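Local coordinates for protein endoglucanase E (Clostridium thermocellum, PDB 2WAO) that probably degrades plant cell walls by pairing endo-1,4-beta-glucanase activity with an acetyl esterase domain that also binds cello-oligosaccharides, at residues R123-I128 / P214-I219; S176-T181 / I219-N224. All coordinates share one frame; numbering follows the deposited sequence.

In the fold
After the N-terminal antiparallel sheets, the chain forms strand 123-129 of the parallel sheet. It passes through strand 168-174 and the loop holding 176-181, then returns through strand 216-220. Interaction 1 is made on that return, closing an excursion of 85 residues by pairing the two strands in parallel. Interaction 2 closes a shorter one of 37 residues. Because 176-181 lies between the two segments of interaction 1 while its partner 219-224 runs on past 214-219, the contacts cross along the chain. They share Ile219, and a probable hydrogen bond from Asn220 N to Ile128 O (2.9 Å) continues the pairing to the C-terminal ends of the strands, where the 176-181 loop lines the glycan pocket.

Interaction 1. Residues R123-I128 / P214-I219; sequences RKIEFI and PQVVVI
Phe127 and Val218 meet side by side on adjacent parallel strands, their side chains pointing the same way. From Phe127 CB, which skirts the carbonyl of Val218, the chain turns with CG beside its own backbone N (chi1 -73°), and this brings the ring alongside the Val218 side chain. CD1 then reaches Val218 CB at 3.6 Å, and CE1, further out, lies 3.8 Å from Val218 CG2. The valine thus lies against one flank of the ring, at an oblique angle. Ile125 and Val216 extend the same apolar face, with Ile125 CG2 4.0 Å from Val216 CG1. On the other face Ile128 CD1 leans across to Val217 CG1, 3.8 Å away.

Three firm backbone bonds hold the register: Glu126 N to Val216 O, Val218 N to Glu126 O at 2.9 Å, and Ile128 N to Val218 O at 2.8 Å. Glu126 thus bonds through both its N and its O to the same partner strand. Toward the start of the pairing the ladder slackens, and Lys124 O receives only weak bonds from the N atoms of Gln215 and Val216. The Gln215 side chain adds a firmer bond here: bent at chi2 (90°), it brings OE1 to Lys124 N at 2.8 Å, the donor lying in the carbonyl plane, while its NE2 goes to Glu122 O. Beside it Pro214 CB rests 3.3 Å from Lys124 O.

The Glu126 carboxylate leaves the contact for a salt bridge with Arg16 and the hydroxyls of Tyr196 and Tyr251. Strand 168-174 pairs with 123-128 along its other edge, and 255-260 with 216-220. Helix 233-250 covers the face bearing Ile128, Val217 and Ile219, and helix 313-331 covers that bearing Phe127 and Val216, completing a three-layer alpha/beta/alpha sandwich.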
ATOM      1  N   ARG A 123      -7.713 -11.067  -9.837  1.00  6.50           N
ATOM      2  CA  ARG A 123      -6.524 -10.256 -10.143  1.00  5.90           C
ATOM      3  C   ARG A 123      -5.971  -9.762  -8.836  1.00  5.72           C
ATOM      4  O   ARG A 123      -6.726  -9.278  -7.953  1.00  5.40           O
ATOM      5  CB  ARG A 123      -6.888  -9.070 -11.040  1.00  5.82           C
ATOM      6  CG  ARG A 123      -7.435  -9.528 -12.406  1.00  4.42           C
ATOM      7  CD  ARG A 123      -7.913  -8.356 -13.151  1.00  9.09           C
ATOM      8  NE  ARG A 123      -8.208  -8.686 -14.555  1.00 10.37           N
ATOM      9  CZ  ARG A 123      -8.676  -7.796 -15.427  1.00 13.80           C
ATOM     10  NH1 ARG A 123      -8.923  -6.554 -15.044  1.00 11.40           N
ATOM     11  NH2 ARG A 123      -8.909  -8.145 -16.693  1.00 11.77           N
ATOM     12  N   LYS A 124      -4.660  -9.906  -8.699  1.00  4.94           N
ATOM     13  CA  LYS A 124      -3.987  -9.616  -7.427  1.00  4.89           C
ATOM     14  C   LYS A 124      -2.659  -8.909  -7.716  1.00  4.14           C
ATOM     15  O   LYS A 124      -1.871  -9.338  -8.588  1.00  3.14           O
ATOM     16  CB  LYS A 124      -3.682 -10.890  -6.654  1.00  5.49           C
ATOM     17  CG  LYS A 124      -4.908 -11.653  -6.162  1.00  9.04           C
ATOM     18  CD  LYS A 124      -4.434 -12.998  -5.619  1.00 12.68           C
ATOM     19  CE  LYS A 124      -5.532 -13.717  -4.857  1.00 17.94           C
ATOM     20  NZ  LYS A 124      -6.491 -14.239  -5.855  1.00 23.00           N
ATOM     21  N   ILE A 125      -2.387  -7.873  -6.932  1.00  3.24           N
ATOM     22  CA  ILE A 125      -1.144  -7.070  -7.091  1.00  2.60           C
ATOM     23  C   ILE A 125      -0.502  -6.964  -5.700  1.00  3.73           C
ATOM     24  O   ILE A 125      -1.225  -6.881  -4.691  1.00  4.73           O
ATOM     25  CB  ILE A 125      -1.463  -5.662  -7.613  1.00  3.91           C
ATOM     26  CG1 ILE A 125      -2.380  -5.726  -8.830  1.00  3.48           C
ATOM     27  CG2 ILE A 125      -0.165  -4.889  -7.925  1.00  3.67           C
ATOM     28  CD1 ILE A 125      -2.828  -4.349  -9.343  1.00  3.71           C
ATOM     29  N   GLU A 126       0.825  -7.026  -5.623  1.00  3.19           N
ATOM     30  CA  GLU A 126       1.531  -6.636  -4.393  1.00  2.00           C
ATOM     31  C   GLU A 126       2.373  -5.418  -4.766  1.00  2.28           C
ATOM     32  O   GLU A 126       3.116  -5.433  -5.762  1.00  2.16           O
ATOM     33  CB  GLU A 126       2.434  -7.745  -3.887  1.00  3.11           C
ATOM     34  CG  GLU A 126       3.199  -7.391  -2.598  1.00  4.08           C
ATOM     35  CD  GLU A 126       3.905  -8.599  -2.030  1.00  7.15           C
ATOM     36  OE1 GLU A 126       4.775  -9.138  -2.716  1.00  9.42           O
ATOM     37  OE2 GLU A 126       3.610  -9.001  -0.881  1.00 11.38           O
ATOM     38  N   PHE A 127       2.300  -4.396  -3.910  1.00  2.22           N
ATOM     39  CA  PHE A 127       3.115  -3.202  -4.064  1.00  2.66           C
ATOM     40  C   PHE A 127       4.165  -3.255  -2.977  1.00  3.81           C
ATOM     41  O   PHE A 127       3.858  -3.618  -1.805  1.00  5.45           O
ATOM     42  CB  PHE A 127       2.240  -1.966  -3.838  1.00  3.33           C
ATOM     43  CG  PHE A 127       1.296  -1.700  -4.965  1.00  3.13           C
ATOM     44  CD1 PHE A 127       1.674  -0.807  -5.976  1.00  2.75           C
ATOM     45  CD2 PHE A 127       0.048  -2.339  -5.023  1.00  4.12           C
ATOM     46  CE1 PHE A 127       0.829  -0.574  -7.071  1.00  4.63           C
ATOM     47  CE2 PHE A 127      -0.823  -2.081  -6.129  1.00  3.60           C
ATOM     48  CZ  PHE A 127      -0.395  -1.211  -7.125  1.00  2.08           C
ATOM     49  N   ILE A 128       5.392  -2.892  -3.332  1.00  3.46           N
ATOM     50  CA  ILE A 128       6.487  -2.831  -2.329  1.00  3.62           C
ATOM     51  C   ILE A 128       7.073  -1.438  -2.403  1.00  2.94           C
ATOM     52  O   ILE A 128       7.592  -1.057  -3.431  1.00  3.72           O
ATOM     53  CB  ILE A 128       7.590  -3.894  -2.668  1.00  4.08           C
ATOM     54  CG1 ILE A 128       6.984  -5.297  -2.721  1.00  4.93           C
ATOM     55  CG2 ILE A 128       8.770  -3.856  -1.616  1.00  3.68           C
ATOM     56  CD1 ILE A 128       7.974  -6.398  -3.248  1.00  5.44           C
ATOM     57  N   PRO A 214       0.298 -12.874  -6.223  1.00  5.64           N
ATOM     58  CA  PRO A 214      -0.182 -11.847  -7.178  1.00  4.38           C
ATOM     59  C   PRO A 214       0.365 -12.189  -8.589  1.00  4.77           C
ATOM     60  O   PRO A 214       1.444 -12.845  -8.697  1.00  4.04           O
ATOM     61  CB  PRO A 214       0.471 -10.565  -6.624  1.00  4.22           C
ATOM     62  CG  PRO A 214       1.766 -11.048  -6.072  1.00  6.80           C
ATOM     63  CD  PRO A 214       1.442 -12.379  -5.424  1.00  6.01           C
ATOM     64  N   GLN A 215      -0.346 -11.740  -9.635  1.00  3.29           N
ATOM     65  CA  GLN A 215       0.142 -11.840 -10.991  1.00  3.81           C
ATOM     66  C   GLN A 215       1.049 -10.644 -11.280  1.00  3.37           C
ATOM     67  O   GLN A 215       1.782 -10.663 -12.260  1.00  3.60           O
ATOM     68  CB  GLN A 215      -1.015 -11.887 -12.008  1.00  3.18           C
ATOM     69  CG  GLN A 215      -1.990 -13.057 -11.785  1.00  4.65           C
ATOM     70  CD  GLN A 215      -3.151 -12.734 -10.871  1.00  7.57           C
ATOM     71  OE1 GLN A 215      -3.310 -11.625 -10.430  1.00  9.26           O
ATOM     72  NE2 GLN A 215      -3.972 -13.728 -10.586  1.00 13.91           N
ATOM     73  N   VAL A 216       0.961  -9.584 -10.440  1.00  2.63           N
ATOM     74  CA  VAL A 216       1.724  -8.357 -10.698  1.00  2.40           C
ATOM     75  C   VAL A 216       2.352  -7.924  -9.379  1.00  2.48           C
ATOM     76  O   VAL A 216       1.670  -7.913  -8.359  1.00  2.98           O
ATOM     77  CB  VAL A 216       0.799  -7.188 -11.138  1.00  2.66           C
ATOM     78  CG1 VAL A 216       1.619  -5.904 -11.366  1.00  3.86           C
ATOM     79  CG2 VAL A 216       0.108  -7.533 -12.445  1.00  3.68           C
ATOM     80  N   VAL A 217       3.622  -7.517  -9.437  1.00  3.32           N
ATOM     81  CA  VAL A 217       4.284  -6.884  -8.301  1.00  2.00           C
ATOM     82  C   VAL A 217       4.799  -5.535  -8.836  1.00  2.00           C
ATOM     83  O   VAL A 217       5.383  -5.485  -9.897  1.00  2.89           O
ATOM     84  CB  VAL A 217       5.445  -7.764  -7.749  1.00  2.00           C
ATOM     85  CG1 VAL A 217       6.207  -7.062  -6.568  1.00  3.14           C
ATOM     86  CG2 VAL A 217       4.897  -9.122  -7.290  1.00  3.64           C
ATOM     87  N   VAL A 218       4.609  -4.468  -8.067  1.00  2.23           N
ATOM     88  CA  VAL A 218       5.082  -3.129  -8.387  1.00  3.16           C
ATOM     89  C   VAL A 218       6.051  -2.716  -7.280  1.00  3.92           C
ATOM     90  O   VAL A 218       5.698  -2.730  -6.087  1.00  3.24           O
ATOM     91  CB  VAL A 218       3.874  -2.132  -8.501  1.00  4.11           C
ATOM     92  CG1 VAL A 218       4.356  -0.698  -8.800  1.00  4.32           C
ATOM     93  CG2 VAL A 218       2.884  -2.583  -9.607  1.00  2.99           C
ATOM     94  N   ILE A 219       7.244  -2.298  -7.686  1.00  2.95           N
ATOM     95  CA  ILE A 219       8.249  -1.902  -6.709  1.00  3.12           C
ATOM     96  C   ILE A 219       8.497  -0.416  -6.921  1.00  3.06           C
ATOM     97  O   ILE A 219       8.793   0.006  -8.029  1.00  4.39           O
ATOM     98  CB  ILE A 219       9.552  -2.729  -6.899  1.00  4.41           C
ATOM     99  CG1 ILE A 219       9.273  -4.248  -6.783  1.00  2.06           C
ATOM    100  CG2 ILE A 219      10.610  -2.265  -5.860  1.00  2.38           C
ATOM    101  CD1 ILE A 219      10.486  -5.173  -7.132  1.00  2.92           C
TER

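Interaction 2. Residues S176-T181 / I219-N224; sequences SGIGLT and INLGTN. With BGC (beta-D-glucopyranose), chain B; BGC (beta-D-glucopyranose), chain C; FMT (formic acid), chain D.
Leu221 overlaps Leu180, the two side chains crossing at about a right angle. Leu221 CB lies 4.0 Å from Leu180 CD1, and one branch, CD1, continues to Leu180 CG at 4.1 Å. Chi1 (-69°) sets the branch point CG beside the backbone N, on the side of Ile178, and chi2 (168°) then splits the methyls: CD1 serves Leu180, while CD2 approaches Ile178 CG2 at 4.2 Å. Ile192 of helix 192-195 touches all three of these side chains, and Leu180 and Leu221 also reach helix 233-250, which completes a small apolar cluster.

Beyond Leu221 the two loops are joined through water 1. It accepts from Gly222 N (2.9 Å) and Asn224 N (3.0 Å), so two backbone N-H groups share one acceptor; it can also donate to Ile178 O (2.8 Å), though other acceptors compete for its protons. Asn224 CB points toward this loop and packs against the carbonyls of Gly177 and Ile178. Asp225, next along, receives the N-H groups of Leu180 and Thr181.

At the outer end, Gly177 adopts a positive phi (82°) that suits glycine, and its bare CA lets O2 of a bound glucose come within 3.4 Å. Its N-H hydrogen-bonds O1 of a formic acid, probably from the crystallisation liquor, at 3.1 Å and also contacts Ser131 OG, which itself bonds to the formic acid and to glucose.

Serine, glycine and asparagine, the last in a Gly-Thr-Asn-Asp sequence, converge as in SGNH hydrolases; His310, hydrogen-bonded to the glucose, would be the fourth member. By analogy, Gly177 N and Asn224 probably line the oxyanion hole beside Ser131, and the bonds of formic acid to Gly177 N and Ser131 OG are consistent with that; cello-oligosaccharide occupies the adjoining glycan pocket.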
ATOM      1  N   SER A 176       7.150   4.245   5.359  1.00  3.65           N
ATOM      2  CA  SER A 176       7.647   5.608   5.083  1.00  5.34           C
ATOM      3  C   SER A 176       9.130   5.748   5.441  1.00  5.13           C
ATOM      4  O   SER A 176       9.565   5.268   6.493  1.00  5.53           O
ATOM      5  CB  SER A 176       6.813   6.652   5.808  1.00  5.58           C
ATOM      6  OG  SER A 176       5.662   6.955   5.049  1.00  6.65           O
ATOM      7  N   GLY A 177       9.900   6.326   4.521  1.00  4.94           N
ATOM      8  CA  GLY A 177      11.345   6.559   4.712  1.00  5.54           C
ATOM      9  C   GLY A 177      12.266   5.375   4.443  1.00  4.60           C
ATOM     10  O   GLY A 177      13.471   5.519   4.570  1.00  4.98           O
ATOM     11  N   ILE A 178      11.722   4.201   4.093  1.00  4.04           N
ATOM     12  CA  ILE A 178      12.548   3.002   3.944  1.00  2.94           C
ATOM     13  C   ILE A 178      13.260   2.992   2.574  1.00  3.86           C
ATOM     14  O   ILE A 178      12.731   3.557   1.592  1.00  4.10           O
ATOM     15  CB  ILE A 178      11.662   1.723   4.095  1.00  2.46           C
ATOM     16  CG1 ILE A 178      12.502   0.577   4.693  1.00  2.35           C
ATOM     17  CG2 ILE A 178      10.923   1.325   2.759  1.00  2.00           C
ATOM     18  CD1 ILE A 178      11.643  -0.622   5.161  1.00  2.00           C
ATOM     19  N   GLY A 179      14.403   2.323   2.504  1.00  3.92           N
ATOM     20  CA  GLY A 179      15.122   2.195   1.238  1.00  4.81           C
ATOM     21  C   GLY A 179      15.692   0.801   1.090  1.00  4.99           C
ATOM     22  O   GLY A 179      15.441  -0.117   1.920  1.00  4.82           O
ATOM     23  N   LEU A 180      16.461   0.647   0.019  1.00  4.51           N
ATOM     24  CA  LEU A 180      17.130  -0.576  -0.267  1.00  4.98           C
ATOM     25  C   LEU A 180      18.479  -0.659   0.455  1.00  5.24           C
ATOM     26  O   LEU A 180      18.900  -1.776   0.872  1.00  4.57           O
ATOM     27  CB  LEU A 180      17.416  -0.712  -1.766  1.00  3.85           C
ATOM     28  CG  LEU A 180      16.141  -1.154  -2.460  1.00  8.09           C
ATOM     29  CD1 LEU A 180      16.098  -0.761  -3.905  1.00 11.06           C
ATOM     30  CD2 LEU A 180      15.974  -2.687  -2.286  1.00  5.93           C
ATOM     31  N   THR A 181      19.187   0.473   0.522  1.00  5.07           N
ATOM     32  CA  THR A 181      20.536   0.479   1.209  1.00  6.26           C
ATOM     33  C   THR A 181      20.589   1.358   2.449  1.00  6.40           C
ATOM     34  O   THR A 181      21.564   1.268   3.250  1.00  5.93           O
ATOM     35  CB  THR A 181      21.688   0.970   0.255  1.00  5.78           C
ATOM     36  OG1 THR A 181      21.549   2.373   0.039  1.00  8.82           O
ATOM     37  CG2 THR A 181      21.633   0.231  -1.072  1.00  8.43           C
ATOM     38  N   ILE A 219       7.244  -2.298  -7.686  1.00  2.95           N
ATOM     39  CA  ILE A 219       8.249  -1.902  -6.709  1.00  3.12           C
ATOM     40  C   ILE A 219       8.497  -0.416  -6.921  1.00  3.06           C
ATOM     41  O   ILE A 219       8.793   0.006  -8.029  1.00  4.39           O
ATOM     42  CB  ILE A 219       9.552  -2.729  -6.899  1.00  4.41           C
ATOM     43  CG1 ILE A 219       9.273  -4.248  -6.783  1.00  2.06           C
ATOM     44  CG2 ILE A 219      10.610  -2.265  -5.860  1.00  2.38           C
ATOM     45  CD1 ILE A 219      10.486  -5.173  -7.132  1.00  2.92           C
ATOM     46  N   ASN A 220       8.410   0.375  -5.866  1.00  3.82           N
ATOM     47  CA  ASN A 220       8.760   1.799  -6.002  1.00  4.28           C
ATOM     48  C   ASN A 220       9.653   2.163  -4.853  1.00  4.76           C
ATOM     49  O   ASN A 220       9.184   2.502  -3.793  1.00  5.17           O
ATOM     50  CB  ASN A 220       7.520   2.726  -6.103  1.00  5.95           C
ATOM     51  CG  ASN A 220       7.914   4.177  -6.467  1.00  9.86           C
ATOM     52  OD1 ASN A 220       9.029   4.643  -6.131  1.00 11.46           O
ATOM     53  ND2 ASN A 220       7.014   4.894  -7.162  1.00 15.25           N
ATOM     54  N   LEU A 221      10.954   1.981  -5.062  1.00  4.27           N
ATOM     55  CA  LEU A 221      11.933   2.151  -4.014  1.00  5.99           C
ATOM     56  C   LEU A 221      13.122   2.899  -4.599  1.00  5.70           C
ATOM     57  O   LEU A 221      13.403   2.785  -5.790  1.00  7.10           O
ATOM     58  CB  LEU A 221      12.409   0.794  -3.497  1.00  6.20           C
ATOM     59  CG  LEU A 221      11.388  -0.028  -2.709  1.00  5.55           C
ATOM     60  CD1 LEU A 221      12.021  -1.460  -2.589  1.00  3.94           C
ATOM     61  CD2 LEU A 221      11.155   0.657  -1.348  1.00  6.47           C
ATOM     62  N   GLY A 222      13.835   3.602  -3.732  1.00  7.01           N
ATOM     63  CA  GLY A 222      15.106   4.206  -4.108  1.00  7.28           C
ATOM     64  C   GLY A 222      15.053   5.685  -3.834  1.00  6.82           C
ATOM     65  O   GLY A 222      16.099   6.323  -3.789  1.00  6.87           O
ATOM     66  N   THR A 223      13.861   6.256  -3.613  1.00  6.85           N
ATOM     67  CA  THR A 223      13.810   7.682  -3.194  1.00  6.50           C
ATOM     68  C   THR A 223      14.686   7.982  -1.972  1.00  7.16           C
ATOM     69  O   THR A 223      15.462   8.965  -1.956  1.00  6.55           O
ATOM     70  CB  THR A 223      12.340   8.188  -2.925  1.00  8.22           C
ATOM     71  OG1 THR A 223      11.587   8.021  -4.125  1.00  9.57           O
ATOM     72  CG2 THR A 223      12.313   9.686  -2.581  1.00  5.71           C
ATOM     73  N   ASN A 224      14.635   7.096  -0.986  1.00  6.44           N
ATOM     74  CA  ASN A 224      15.381   7.355   0.245  1.00  5.22           C
ATOM     75  C   ASN A 224      16.859   7.046   0.054  1.00  5.31           C
ATOM     76  O   ASN A 224      17.687   7.511   0.817  1.00  6.75           O
ATOM     77  CB  ASN A 224      14.719   6.611   1.433  1.00  6.92           C
ATOM     78  CG  ASN A 224      13.372   7.151   1.703  1.00  6.86           C
ATOM     79  OD1 ASN A 224      12.336   6.457   1.503  1.00  6.75           O
ATOM     80  ND2 ASN A 224      13.328   8.433   1.987  1.00  4.58           N
TER
HETATM   81  C2  BGC B   5      10.917   8.882   8.555  1.00 19.12           C
HETATM   82  C3  BGC B   5       9.966   7.914   9.269  1.00 21.72           C
HETATM   83  C4  BGC B   5       8.883   8.672  10.041  1.00 21.69           C
HETATM   84  C5  BGC B   5       8.146   9.574   9.071  1.00 20.73           C
HETATM   85  C6  BGC B   5       6.949  10.288   9.723  1.00 19.68           C
HETATM   86  C1  BGC B   5      10.103   9.922   7.791  1.00 17.70           C
HETATM   87  O2  BGC B   5      11.805   8.197   7.682  1.00 14.83           O
HETATM   88  O3  BGC B   5      10.689   7.006  10.074  1.00 23.01           O
HETATM   89  O4  BGC B   5       7.947   7.752  10.566  1.00 27.21           O
HETATM   90  O5  BGC B   5       9.130  10.500   8.639  1.00 18.85           O
HETATM   91  O6  BGC B   5       7.378  11.425  10.424  1.00 22.92           O
HETATM   92  C2  BGC C   4      10.577  14.226   5.904  1.00 13.82           C
HETATM   93  C3  BGC C   4      10.907  13.137   6.914  1.00 13.03           C
HETATM   94  C4  BGC C   4      10.382  11.788   6.410  1.00 11.36           C
HETATM   95  C5  BGC C   4      10.959  11.523   5.002  1.00 12.26           C
HETATM   96  C6  BGC C   4      10.590  10.156   4.391  1.00 14.52           C
HETATM   97  C1  BGC C   4      11.107  13.833   4.528  1.00 12.63           C
HETATM   98  O2  BGC C   4      11.107  15.473   6.365  1.00 14.16           O
HETATM   99  O3  BGC C   4      10.305  13.454   8.176  1.00 15.14           O
HETATM  100  O4  BGC C   4      10.951  10.946   7.283  1.00 13.99           O
HETATM  101  O5  BGC C   4      10.560  12.587   4.140  1.00 11.79           O
HETATM  102  O6  BGC C   4       9.180  10.072   4.279  1.00 16.86           O
HETATM  103  C   FMT D1340      10.123   7.563   0.614  0.50 27.84           C
HETATM  104  O1  FMT D1340      10.055   7.842   1.820  0.50 27.26           O
HETATM  105  O2  FMT D1340       9.650   8.204  -0.335  0.50 27.99           O
HETATM  106  O   HOH W   1      13.047   4.497  -1.053  1.00  9.76           O